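Local coordinates for protein sulfatase (PDB 6USS) that probably hydrolyses aryl sulfate esters as a calcium-binding member of the sulfatase family from a gut Bacteroides, at residues 77-82 / 409-414; 316-321 / 385-390. The protein carries 1 engineered substitution. One frame throughout, in Å; residues are numbered along the deposited sequence.

Interactions 1 and 2 seat two successive helices, 408-412 and 383-390, against strands of the same mixed sheet, the core of the sulfatase fold. Their centres lie about 11 Å apart, and they join directly where Leu411 CD1 of interaction 1 packs at 3.5 Å on Met390 CE of interaction 2. Strand 357-363 pairs with both strands concerned, 77-83 and 315-321. Interaction 2 is closer to the metal: strand 315-321 leads straight into Asp322 and Asn323, which bind calcium together with Asp42, Asp43 and the engineered Cys88, and the side chains of Ile318 and Asp322 are about 12 Å apart. Interaction 1 lies away from that site.

Interaction 1: 77-82 / 409-414; sequences VMFTQA and PLLKQT
The 3.0 Å bond from Thr414 N to Pro409 O folds back the chain of the helical turn that sets Leu410 and Leu411 against Phe79 and Val77. Together with a weak bond from Gln413 N to Leu410 O, and with Gln413 at a positive phi of 51°, it forms a Schellman motif after helix 408-412. That helix rests on the central mixed sheet of the alkaline-phosphatase-like sulfatase fold. In the sheet, strand 77-83 runs antiparallel to 357-363 and parallel to 372-374; residues Val77 and Phe79, two apart, both direct their side chains at the helix, whereas Met78 between them packs on Leu51.

No hydrogen bond crosses the contact, which consists of four buried apolar side chains. Phe79 is the largest contributor and presents the edge of its ring, with Leu411 CD2 and Leu410 CB near the ring plane. CZ lies 3.6 Å from Leu411 CD2, and CE1 is almost as near the same methyl, so CD2 sits beside the CZ-CE1 side of the ring. On the neighbouring corner CE2 has Leu410 CB at 4.0 Å; Leu410 CD1, equally close to CE2, stands off the plane. The far end of the ring therefore spans two consecutive leucines. Beyond this pair, Leu410 also reaches Cys374 and Lys376, and Leu411 reaches Val362, so the helix bears on several strands and connections of the sheet. Val77 places CG1 between its backbone N and carbonyl carbon (chi1 61°). This methyl is a further neighbour of the same leucine branch, 3.8 Å from Leu411 CD2.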
loop_
_atom_site.group_PDB
_atom_site.type_symbol
_atom_site.label_atom_id
_atom_site.label_comp_id
_atom_site.label_asym_id
_atom_site.label_seq_id
_atom_site.Cartn_x
_atom_site.Cartn_y
_atom_site.Cartn_z
ATOM N N VAL A 77 1.988 26.931 18.094
ATOM C CA VAL A 77 3.307 27.261 18.615
ATOM C C VAL A 77 4.286 27.243 17.453
ATOM O O VAL A 77 4.176 26.400 16.551
ATOM C CB VAL A 77 3.753 26.285 19.731
ATOM C CG1 VAL A 77 3.847 24.853 19.203
ATOM C CG2 VAL A 77 5.094 26.721 20.375
ATOM N N MET A 78 5.225 28.194 17.465
ATOM C CA MET A 78 6.352 28.216 16.544
ATOM C C MET A 78 7.581 27.668 17.251
ATOM O O MET A 78 7.828 27.990 18.417
ATOM C CB MET A 78 6.651 29.634 16.059
ATOM C CG MET A 78 5.491 30.354 15.396
ATOM S SD MET A 78 5.865 32.112 15.192
ATOM C CE MET A 78 7.465 32.020 14.361
ATOM N N PHE A 79 8.365 26.865 16.548
ATOM C CA PHE A 79 9.650 26.415 17.072
ATOM C C PHE A 79 10.743 27.213 16.374
ATOM O O PHE A 79 10.987 27.033 15.179
ATOM C CB PHE A 79 9.833 24.913 16.878
ATOM C CG PHE A 79 9.035 24.084 17.844
ATOM C CD1 PHE A 79 7.725 23.708 17.549
ATOM C CD2 PHE A 79 9.584 23.697 19.060
ATOM C CE1 PHE A 79 6.989 22.944 18.433
ATOM C CE2 PHE A 79 8.852 22.935 19.959
ATOM C CZ PHE A 79 7.550 22.561 19.643
ATOM N N THR A 80 11.382 28.110 17.110
ATOM C CA THR A 80 12.374 29.001 16.528
ATOM C C THR A 80 13.765 28.378 16.468
ATOM O O THR A 80 14.683 28.995 15.914
ATOM C CB THR A 80 12.418 30.328 17.306
ATOM O OG1 THR A 80 12.736 30.071 18.676
ATOM C CG2 THR A 80 11.084 31.027 17.238
ATOM N N GLN A 81 13.943 27.165 16.995
ATOM C CA GLN A 81 15.237 26.480 16.950
ATOM C C GLN A 81 15.045 24.997 16.602
ATOM O O GLN A 81 15.497 24.099 17.305
ATOM C CB GLN A 81 15.983 26.673 18.271
ATOM C CG GLN A 81 17.472 26.888 18.097
ATOM C CD GLN A 81 18.211 27.292 19.392
ATOM O OE1 GLN A 81 19.335 27.797 19.341
ATOM N NE2 GLN A 81 17.579 27.072 20.539
ATOM N N ALA A 82 14.382 24.728 15.475
ATOM C CA ALA A 82 14.160 23.365 14.995
ATOM C C ALA A 82 15.177 23.001 13.917
ATOM O O ALA A 82 15.389 23.770 12.980
ATOM C CB ALA A 82 12.736 23.209 14.442
ATOM N N PRO A 409 6.672 17.043 25.393
ATOM C CA PRO A 409 6.826 17.892 26.591
ATOM C C PRO A 409 7.056 19.360 26.273
ATOM O O PRO A 409 6.738 20.207 27.114
ATOM C CB PRO A 409 8.024 17.271 27.328
ATOM C CG PRO A 409 7.969 15.858 26.963
ATOM C CD PRO A 409 7.498 15.823 25.510
ATOM N N LEU A 410 7.592 19.700 25.096
ATOM C CA LEU A 410 7.643 21.109 24.723
ATOM C C LEU A 410 6.272 21.606 24.302
ATOM O O LEU A 410 5.900 22.744 24.610
ATOM C CB LEU A 410 8.660 21.333 23.607
ATOM C CG LEU A 410 10.085 20.903 23.952
ATOM C CD1 LEU A 410 10.964 20.845 22.705
ATOM C CD2 LEU A 410 10.666 21.836 24.998
ATOM N N LEU A 411 5.496 20.761 23.625
ATOM C CA LEU A 411 4.169 21.179 23.180
ATOM C C LEU A 411 3.240 21.439 24.361
ATOM O O LEU A 411 2.374 22.319 24.302
ATOM C CB LEU A 411 3.575 20.125 22.254
ATOM C CG LEU A 411 4.341 19.968 20.947
ATOM C CD1 LEU A 411 3.853 18.721 20.233
ATOM C CD2 LEU A 411 4.192 21.203 20.063
ATOM N N LYS A 412 3.406 20.687 25.446
ATOM C CA LYS A 412 2.539 20.791 26.609
ATOM C C LYS A 412 3.174 21.555 27.775
ATOM O O LYS A 412 2.522 21.715 28.810
ATOM C CB LYS A 412 2.121 19.385 27.047
ATOM C CG LYS A 412 1.401 18.588 25.955
ATOM C CD LYS A 412 1.133 17.164 26.427
ATOM C CE LYS A 412 -0.350 16.825 26.396
ATOM N NZ LYS A 412 -0.633 15.514 27.042
ATOM N N GLN A 413 4.412 22.052 27.620
ATOM C CA GLN A 413 5.151 22.741 28.689
ATOM C C GLN A 413 5.172 21.917 29.976
ATOM O O GLN A 413 4.887 22.412 31.063
ATOM C CB GLN A 413 4.585 24.136 28.959
ATOM C CG GLN A 413 4.508 25.048 27.733
ATOM C CD GLN A 413 4.515 26.535 28.095
ATOM O OE1 GLN A 413 5.545 27.090 28.501
ATOM N NE2 GLN A 413 3.360 27.181 27.951
ATOM N N THR A 414 5.490 20.632 29.834
ATOM C CA THR A 414 5.688 19.745 30.967
ATOM C C THR A 414 7.147 19.430 31.233
ATOM O O THR A 414 7.478 19.058 32.362
ATOM C CB THR A 414 4.948 18.414 30.763
ATOM O OG1 THR A 414 5.437 17.772 29.577
ATOM C CG2 THR A 414 3.458 18.648 30.632
#

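Interaction 2: 316-321 / 385-390; sequences IVIFMS and PSILEM
Met390 bends its CG away from its own carbonyl carbon, to the side of the backbone N, and then stays extended through chi2 161° and chi3 169°, a straight thioether arm that spans the gap from helix 383-390 to Ile316 and Ile318. The two segments run nearly antiparallel (168° between short axes, closest approach 11.4 Å), an alpha/beta layer of the sulfatase fold in which strand 315-321 lies between 35-41 and 357-363.

Ile316 crosses the arm at a slant near its base: its CD1 is 3.6 Å from Met390 CG and equally near Met390 CB. Its other branch meets the far end of the arm, CG2 lying 4.0 Å from Met390 CE. Ile318, two residues on and facing the same layer, comes tip to tip with the methionine, its CD1 3.9 Å from Met390 SD and as close to CE. The same CD1 has a second helix partner in Ile387, whose CG1 approaches to 3.9 Å although that residue's CB does not aim at the strand. One isoleucine methyl is thus held by residues three apart, about one helical turn.

Around this core, Met390 also touches Ile36, Ile318 touches Leu38 and Val362, and Ile387 touches Leu153 of helix 149-155. All four contacting side chains are buried and no hydrogen bond joins the segments, so this contact rests on close apolar fit of methyl, methylene and sulfur surfaces, with no directional bond between strand and helix.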
loop_
_atom_site.group_PDB
_atom_site.type_symbol
_atom_site.label_atom_id
_atom_site.label_comp_id
_atom_site.label_asym_id
_atom_site.label_seq_id
_atom_site.Cartn_x
_atom_site.Cartn_y
_atom_site.Cartn_z
ATOM N N ILE A 316 -4.150 17.617 14.217
ATOM C CA ILE A 316 -2.857 18.230 14.477
ATOM C C ILE A 316 -2.207 18.587 13.145
ATOM O O ILE A 316 -2.125 17.753 12.234
ATOM C CB ILE A 316 -1.960 17.284 15.289
ATOM C CG1 ILE A 316 -2.554 17.004 16.660
ATOM C CG2 ILE A 316 -0.580 17.863 15.457
ATOM C CD1 ILE A 316 -1.739 15.988 17.457
ATOM N N VAL A 317 -1.741 19.823 13.030
ATOM C CA VAL A 317 -1.043 20.299 11.847
ATOM C C VAL A 317 0.392 20.596 12.251
ATOM O O VAL A 317 0.640 21.396 13.164
ATOM C CB VAL A 317 -1.725 21.540 11.251
ATOM C CG1 VAL A 317 -0.953 22.042 10.036
ATOM C CG2 VAL A 317 -3.176 21.245 10.906
ATOM N N ILE A 318 1.340 19.938 11.591
ATOM C CA ILE A 318 2.757 20.187 11.813
ATOM C C ILE A 318 3.344 20.723 10.522
ATOM O O ILE A 318 3.328 20.039 9.491
ATOM C CB ILE A 318 3.516 18.935 12.270
ATOM C CG1 ILE A 318 2.832 18.263 13.463
ATOM C CG2 ILE A 318 4.919 19.331 12.660
ATOM C CD1 ILE A 318 3.375 16.874 13.782
ATOM N N PHE A 319 3.868 21.939 10.585
ATOM C CA PHE A 319 4.562 22.573 9.477
ATOM C C PHE A 319 6.058 22.396 9.676
ATOM O O PHE A 319 6.574 22.637 10.778
ATOM C CB PHE A 319 4.217 24.059 9.395
ATOM C CG PHE A 319 4.742 24.733 8.173
ATOM C CD1 PHE A 319 6.058 25.176 8.116
ATOM C CD2 PHE A 319 3.918 24.951 7.086
ATOM C CE1 PHE A 319 6.541 25.813 6.989
ATOM C CE2 PHE A 319 4.399 25.584 5.947
ATOM C CZ PHE A 319 5.712 26.016 5.901
ATOM N N MET A 320 6.752 21.999 8.606
ATOM C CA MET A 320 8.178 21.743 8.711
ATOM C C MET A 320 8.816 21.907 7.337
ATOM O O MET A 320 8.139 21.876 6.307
ATOM C CB MET A 320 8.425 20.346 9.287
ATOM C CG MET A 320 9.883 19.989 9.497
ATOM S SD MET A 320 10.721 21.202 10.518
ATOM C CE MET A 320 12.192 20.279 10.978
ATOM N N SER A 321 10.129 22.109 7.336
ATOM C CA SER A 321 10.921 22.075 6.120
ATOM C C SER A 321 12.090 21.121 6.325
ATOM O O SER A 321 12.553 20.910 7.448
ATOM C CB SER A 321 11.431 23.469 5.731
ATOM O OG SER A 321 12.273 23.376 4.594
ATOM N N PRO A 385 9.097 9.629 17.284
ATOM C CA PRO A 385 8.396 9.375 18.556
ATOM C C PRO A 385 7.280 10.361 18.825
ATOM O O PRO A 385 6.293 9.978 19.448
ATOM C CB PRO A 385 9.498 9.513 19.623
ATOM C CG PRO A 385 10.782 9.605 18.889
ATOM C CD PRO A 385 10.471 10.109 17.521
ATOM N N SER A 386 7.408 11.623 18.388
ATOM C CA SER A 386 6.397 12.626 18.735
ATOM C C SER A 386 5.084 12.354 18.021
ATOM O O SER A 386 4.004 12.482 18.609
ATOM C CB SER A 386 6.881 14.036 18.402
ATOM O OG SER A 386 8.137 14.298 18.998
ATOM N N ILE A 387 5.153 11.966 16.752
ATOM C CA ILE A 387 3.929 11.731 16.002
ATOM C C ILE A 387 3.230 10.467 16.515
ATOM O O ILE A 387 2.003 10.435 16.657
ATOM C CB ILE A 387 4.255 11.690 14.496
ATOM C CG1 ILE A 387 4.461 13.126 13.991
ATOM C CG2 ILE A 387 3.154 10.965 13.730
ATOM C CD1 ILE A 387 5.270 13.280 12.710
ATOM N N LEU A 388 4.002 9.426 16.851
ATOM C CA LEU A 388 3.414 8.226 17.438
ATOM C C LEU A 388 2.733 8.531 18.770
ATOM O O LEU A 388 1.681 7.947 19.081
ATOM C CB LEU A 388 4.494 7.159 17.603
ATOM C CG LEU A 388 5.067 6.708 16.252
ATOM C CD1 LEU A 388 6.189 5.712 16.442
ATOM C CD2 LEU A 388 3.975 6.148 15.338
ATOM N N GLU A 389 3.324 9.427 19.571
ATOM C CA GLU A 389 2.724 9.808 20.846
ATOM C C GLU A 389 1.475 10.655 20.634
ATOM O O GLU A 389 0.489 10.514 21.366
ATOM C CB GLU A 389 3.742 10.561 21.702
ATOM C CG GLU A 389 3.179 11.143 22.999
ATOM C CD GLU A 389 4.276 11.618 23.960
ATOM O OE1 GLU A 389 5.485 11.468 23.627
ATOM O OE2 GLU A 389 3.931 12.121 25.058
ATOM N N MET A 390 1.501 11.541 19.636
ATOM C CA MET A 390 0.304 12.300 19.312
ATOM C C MET A 390 -0.823 11.363 18.932
ATOM O O MET A 390 -1.995 11.621 19.240
ATOM C CB MET A 390 0.583 13.275 18.169
ATOM C CG MET A 390 1.340 14.514 18.545
ATOM S SD MET A 390 2.031 15.220 17.040
ATOM C CE MET A 390 2.602 16.817 17.575
#